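Local coordinates for protein estrogen receptor (Crassostrea gigas, PDB 4N1Y) that probably works as a nuclear-receptor transcription factor of the estrogen receptor family, one whose activity appears to have become constitutive, independent of hormone, at residues H72-E80 against L224-D232. Numbering follows the deposited sequence.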
ATOM      1  N   HIS B  72     -16.569   9.336  -1.180  1.00 41.13           N
ATOM      2  CA  HIS B  72     -15.736   8.514  -0.306  1.00 39.92           C
ATOM      3  C   HIS B  72     -14.477   8.023  -0.977  1.00 45.56           C
ATOM      4  O   HIS B  72     -13.410   8.066  -0.377  1.00 56.55           O
ATOM      5  CB  HIS B  72     -16.506   7.319   0.239  1.00 46.74           C
ATOM      6  CG  HIS B  72     -15.668   6.418   1.088  1.00 50.66           C
ATOM      7  ND1 HIS B  72     -15.374   6.700   2.405  1.00 57.05           N
ATOM      8  CD2 HIS B  72     -15.080   5.228   0.820  1.00 55.65           C
ATOM      9  CE1 HIS B  72     -14.618   5.738   2.902  1.00 53.93           C
ATOM     10  NE2 HIS B  72     -14.432   4.829   1.965  1.00 52.96           N
ATOM     11  N   LEU B  73     -14.598   7.555  -2.212  1.00 38.07           N
ATOM     12  CA  LEU B  73     -13.446   7.083  -2.965  1.00 40.21           C
ATOM     13  C   LEU B  73     -12.378   8.169  -3.074  1.00 42.80           C
ATOM     14  O   LEU B  73     -11.211   7.953  -2.742  1.00 42.42           O
ATOM     15  CB  LEU B  73     -13.900   6.617  -4.350  1.00 44.14           C
ATOM     16  CG  LEU B  73     -14.659   5.304  -4.218  1.00 37.64           C
ATOM     17  CD1 LEU B  73     -15.086   4.802  -5.543  1.00 38.89           C
ATOM     18  CD2 LEU B  73     -13.714   4.320  -3.581  1.00 38.59           C
ATOM     19  N   ILE B  74     -12.813   9.345  -3.505  1.00 44.83           N
ATOM     20  CA  ILE B  74     -11.958  10.510  -3.598  1.00 43.97           C
ATOM     21  C   ILE B  74     -11.305  10.845  -2.251  1.00 43.61           C
ATOM     22  O   ILE B  74     -10.090  11.102  -2.182  1.00 40.08           O
ATOM     23  CB  ILE B  74     -12.773  11.725  -4.064  1.00 47.38           C
ATOM     24  CG1 ILE B  74     -13.405  11.439  -5.419  1.00 43.85           C
ATOM     25  CG2 ILE B  74     -11.917  12.974  -4.093  1.00 49.07           C
ATOM     26  CD1 ILE B  74     -12.416  11.421  -6.530  1.00 44.80           C
ATOM     27  N   GLU B  75     -12.096  10.795  -1.179  1.00 38.63           N
ATOM     28  CA  GLU B  75     -11.581  11.108   0.148  1.00 42.49           C
ATOM     29  C   GLU B  75     -10.474  10.127   0.541  1.00 48.78           C
ATOM     30  O   GLU B  75      -9.474  10.514   1.146  1.00 51.75           O
ATOM     31  CB  GLU B  75     -12.701  11.083   1.195  1.00 47.56           C
ATOM     32  CG  GLU B  75     -13.484  12.401   1.313  1.00 50.51           C
ATOM     33  CD  GLU B  75     -14.720  12.284   2.192  1.00 61.40           C
ATOM     34  OE1 GLU B  75     -14.954  11.198   2.771  1.00 70.87           O
ATOM     35  OE2 GLU B  75     -15.470  13.279   2.296  1.00 65.40           O
ATOM     36  N   CYS B  76     -10.603   8.871   0.136  1.00 45.62           N
ATOM     37  CA  CYS B  76      -9.565   7.919   0.488  1.00 49.68           C
ATOM     38  C   CYS B  76      -8.266   8.153  -0.280  1.00 52.09           C
ATOM     39  O   CYS B  76      -7.196   8.199   0.327  1.00 60.48           O
ATOM     40  CB  CYS B  76     -10.044   6.486   0.266  1.00 49.53           C
ATOM     41  SG  CYS B  76     -11.337   5.922   1.401  1.00 53.87           S
ATOM     42  N   CYS B  77      -8.359   8.367  -1.591  1.00 37.29           N
ATOM     43  CA  CYS B  77      -7.185   8.194  -2.436  1.00 42.59           C
ATOM     44  C   CYS B  77      -6.637   9.466  -3.108  1.00 50.50           C
ATOM     45  O   CYS B  77      -5.731   9.369  -3.944  1.00 49.19           O
ATOM     46  CB  CYS B  77      -7.504   7.171  -3.526  1.00 41.97           C
ATOM     47  SG  CYS B  77      -8.498   7.891  -4.855  1.00 43.06           S
ATOM     48  N   TRP B  78      -7.148  10.641  -2.741  1.00 47.80           N
ATOM     49  CA  TRP B  78      -6.763  11.872  -3.431  1.00 41.39           C
ATOM     50  C   TRP B  78      -5.265  12.085  -3.380  1.00 46.61           C
ATOM     51  O   TRP B  78      -4.650  12.428  -4.392  1.00 52.80           O
ATOM     52  CB  TRP B  78      -7.473  13.086  -2.833  1.00 47.65           C
ATOM     53  CG  TRP B  78      -7.192  13.302  -1.372  1.00 55.76           C
ATOM     54  CD1 TRP B  78      -7.751  12.627  -0.320  1.00 60.89           C
ATOM     55  CD2 TRP B  78      -6.312  14.276  -0.798  1.00 58.60           C
ATOM     56  NE1 TRP B  78      -7.259  13.108   0.868  1.00 65.11           N
ATOM     57  CE2 TRP B  78      -6.368  14.115   0.604  1.00 62.49           C
ATOM     58  CE3 TRP B  78      -5.463  15.251  -1.333  1.00 56.61           C
ATOM     59  CZ2 TRP B  78      -5.611  14.895   1.475  1.00 55.85           C
ATOM     60  CZ3 TRP B  78      -4.713  16.025  -0.460  1.00 50.32           C
ATOM     61  CH2 TRP B  78      -4.798  15.845   0.924  1.00 51.41           C
ATOM     62  N   MET B  79      -4.668  11.856  -2.217  1.00 42.50           N
ATOM     63  CA  MET B  79      -3.234  12.089  -2.080  1.00 45.78           C
ATOM     64  C   MET B  79      -2.412  11.098  -2.905  1.00 47.91           C
ATOM     65  O   MET B  79      -1.368  11.458  -3.451  1.00 57.90           O
ATOM     66  CB  MET B  79      -2.811  12.026  -0.615  1.00 45.91           C
ATOM     67  CG  MET B  79      -1.321  12.228  -0.400  1.00 43.63           C
ATOM     68  SD  MET B  79      -0.771  13.880  -0.896  1.00 49.16           S
ATOM     69  CE  MET B  79      -1.050  14.767   0.639  1.00 51.98           C
ATOM     70  N   GLU B  80      -2.866   9.849  -2.970  1.00 47.97           N
ATOM     71  CA  GLU B  80      -2.183   8.833  -3.772  1.00 43.46           C
ATOM     72  C   GLU B  80      -2.187   9.252  -5.238  1.00 45.41           C
ATOM     73  O   GLU B  80      -1.169   9.173  -5.925  1.00 43.41           O
ATOM     74  CB  GLU B  80      -2.847   7.462  -3.634  1.00 37.44           C
ATOM     75  CG  GLU B  80      -3.143   7.027  -2.217  1.00 54.36           C
ATOM     76  CD  GLU B  80      -3.953   5.733  -2.155  1.00 76.06           C
ATOM     77  OE1 GLU B  80      -3.622   4.787  -2.902  1.00 75.59           O
ATOM     78  OE2 GLU B  80      -4.953   5.681  -1.396  1.00 88.19           O
ATOM     79  N   LEU B 224      -8.963  21.556  -0.021  1.00 74.01           N
ATOM     80  CA  LEU B 224      -7.905  20.715   0.510  1.00 67.83           C
ATOM     81  C   LEU B 224      -8.181  20.474   1.990  1.00 73.00           C
ATOM     82  O   LEU B 224      -7.965  19.389   2.534  1.00 71.94           O
ATOM     83  CB  LEU B 224      -6.543  21.379   0.314  1.00 65.00           C
ATOM     84  CG  LEU B 224      -5.348  20.439   0.298  1.00 67.87           C
ATOM     85  CD1 LEU B 224      -5.679  19.280  -0.585  1.00 73.01           C
ATOM     86  CD2 LEU B 224      -4.131  21.142  -0.225  1.00 72.66           C
ATOM     87  N   LYS B 225      -8.649  21.524   2.638  1.00 73.16           N
ATOM     88  CA  LYS B 225      -8.938  21.470   4.049  1.00 74.04           C
ATOM     89  C   LYS B 225     -10.091  20.485   4.365  1.00 75.00           C
ATOM     90  O   LYS B 225     -10.042  19.790   5.381  1.00 76.78           O
ATOM     91  CB  LYS B 225      -9.199  22.884   4.542  1.00 67.78           C
ATOM     92  CG  LYS B 225      -9.642  23.020   5.957  1.00 72.57           C
ATOM     93  CD  LYS B 225     -10.200  24.424   6.135  1.00 82.71           C
ATOM     94  CE  LYS B 225      -9.230  25.461   5.563  1.00 82.90           C
ATOM     95  NZ  LYS B 225      -9.761  26.853   5.629  1.00 93.90           N
ATOM     96  N   GLU B 226     -11.109  20.390   3.508  1.00 69.57           N
ATOM     97  CA  GLU B 226     -12.185  19.419   3.773  1.00 69.67           C
ATOM     98  C   GLU B 226     -11.626  18.009   3.599  1.00 71.10           C
ATOM     99  O   GLU B 226     -12.005  17.085   4.324  1.00 78.60           O
ATOM    100  CB  GLU B 226     -13.422  19.594   2.869  1.00 71.75           C
ATOM    101  CG  GLU B 226     -14.039  20.994   2.790  1.00 90.01           C
ATOM    102  CD  GLU B 226     -15.154  21.102   1.736  1.00106.81           C
ATOM    103  OE1 GLU B 226     -15.001  20.488   0.660  1.00108.05           O
ATOM    104  OE2 GLU B 226     -16.133  21.867   1.936  1.00112.95           O
ATOM    105  N   MET B 227     -10.750  17.830   2.617  1.00 58.05           N
ATOM    106  CA  MET B 227     -10.156  16.521   2.398  1.00 61.46           C
ATOM    107  C   MET B 227      -9.374  16.054   3.614  1.00 68.72           C
ATOM    108  O   MET B 227      -9.396  14.873   3.961  1.00 77.51           O
ATOM    109  CB  MET B 227      -9.252  16.536   1.169  1.00 54.19           C
ATOM    110  CG  MET B 227     -10.020  16.904  -0.060  1.00 57.64           C
ATOM    111  SD  MET B 227     -11.273  15.658  -0.411  1.00 75.68           S
ATOM    112  CE  MET B 227     -10.321  14.474  -1.334  1.00 63.99           C
ATOM    113  N   LEU B 228      -8.708  16.987   4.280  1.00 67.90           N
ATOM    114  CA  LEU B 228      -7.887  16.624   5.421  1.00 65.16           C
ATOM    115  C   LEU B 228      -8.782  16.257   6.596  1.00 67.17           C
ATOM    116  O   LEU B 228      -8.499  15.308   7.329  1.00 71.98           O
ATOM    117  CB  LEU B 228      -6.943  17.769   5.777  1.00 55.73           C
ATOM    118  CG  LEU B 228      -5.824  17.932   4.747  1.00 51.10           C
ATOM    119  CD1 LEU B 228      -4.966  19.140   5.048  1.00 51.33           C
ATOM    120  CD2 LEU B 228      -4.973  16.675   4.648  1.00 43.47           C
ATOM    121  N   ASP B 229      -9.883  16.989   6.746  1.00 64.55           N
ATOM    122  CA  ASP B 229     -10.778  16.784   7.880  1.00 70.99           C
ATOM    123  C   ASP B 229     -11.721  15.597   7.695  1.00 65.94           C
ATOM    124  O   ASP B 229     -12.463  15.243   8.609  1.00 72.36           O
ATOM    125  CB  ASP B 229     -11.596  18.057   8.137  1.00 70.13           C
ATOM    126  CG  ASP B 229     -10.739  19.218   8.641  1.00 80.83           C
ATOM    127  OD1 ASP B 229      -9.659  18.976   9.223  1.00 82.83           O
ATOM    128  OD2 ASP B 229     -11.145  20.384   8.452  1.00 88.10           O
ATOM    129  N   ALA B 230     -11.665  14.979   6.522  1.00 61.19           N
ATOM    130  CA  ALA B 230     -12.415  13.760   6.215  1.00 65.04           C
ATOM    131  C   ALA B 230     -11.801  12.529   6.878  1.00 77.40           C
ATOM    132  O   ALA B 230     -12.434  11.480   6.953  1.00 83.74           O
ATOM    133  CB  ALA B 230     -12.520  13.558   4.712  1.00 53.48           C
ATOM    134  N   GLN B 231     -10.558  12.652   7.334  1.00 84.73           N
ATOM    135  CA  GLN B 231      -9.952  11.589   8.117  1.00 83.03           C
ATOM    136  C   GLN B 231     -10.131  11.882   9.608  1.00 93.51           C
ATOM    137  O   GLN B 231     -11.219  11.696  10.161  1.00101.04           O
ATOM    138  CB  GLN B 231      -8.458  11.439   7.807  1.00 72.44           C
ATOM    139  CG  GLN B 231      -7.932  11.415   6.330  1.00 89.31           C
ATOM    140  CD  GLN B 231      -8.935  11.123   5.217  1.00 91.29           C
ATOM    141  OE1 GLN B 231      -9.853  10.309   5.362  1.00106.16           O
ATOM    142  NE2 GLN B 231      -8.714  11.757   4.060  1.00 75.90           N
ATOM    143  N   ASP B 232      -9.061  12.336  10.251  1.00 97.31           N
ATOM    144  CA  ASP B 232      -9.089  12.585  11.690  1.00111.48           C
ATOM    145  C   ASP B 232      -7.882  13.429  12.109  1.00115.49           C
ATOM    146  O   ASP B 232      -7.856  14.648  11.910  1.00114.05           O
ATOM    147  CB  ASP B 232      -9.110  11.254  12.460  1.00113.76           C
ATOM    148  CG  ASP B 232      -9.339  11.431  13.956  1.00119.71           C
ATOM    149  OD1 ASP B 232      -9.579  12.570  14.413  1.00122.77           O
ATOM    150  OD2 ASP B 232      -9.276  10.412  14.677  1.00122.74           O
TER
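Met227 lies over the indole of Trp78 where the C-terminal helix 222-229 closes on helix 67-89 in the mostly helical ligand-binding domain of nuclear receptors, a placement consistent with the active position of the last helix in estrogen receptors. The axes of the two segments cross at 104° and come within 9.7 Å, a gap bridged by large side chains. Trp78 is the main bump: its CG sits between backbone N and carbonyl carbon (chi1 59°), which projects the broad ring toward the hollow formed by Leu224, Met227 and Leu228. The backbone sets Met227 CB over the face, 4.0 Å from the centroid of the Trp78 five-membered ring, a CH-pi contact. Flexible, unbranched Met227 suits a flat partner: bends at chi2 and chi3 carry SD above that centroid (4.8 Å, a Met-aromatic contact) and CE to 3.3 Å from Trp78 CD1, where CE also touches Ile74 CG2 (3.5 Å). Met79 CB packs over the opposite face, holding the indole between two methionines. Branched leucines fit the six-membered end: Leu228 CD2 meets the edge at Trp78 CZ2 (3.7 Å), while Leu224 CD1 approaches Trp78 CZ3 obliquely. Leu49 and Ile206 also touch Trp78. Small Ala230 lets the extended Glu75 lie alongside, Ala230 CB 3.6 Å from Glu75 CD. Gln231, its amide nearly coplanar with the indole, donates an N-H from NE2 to Glu75 O (3.3 Å, 145°), from above the carbonyl plane.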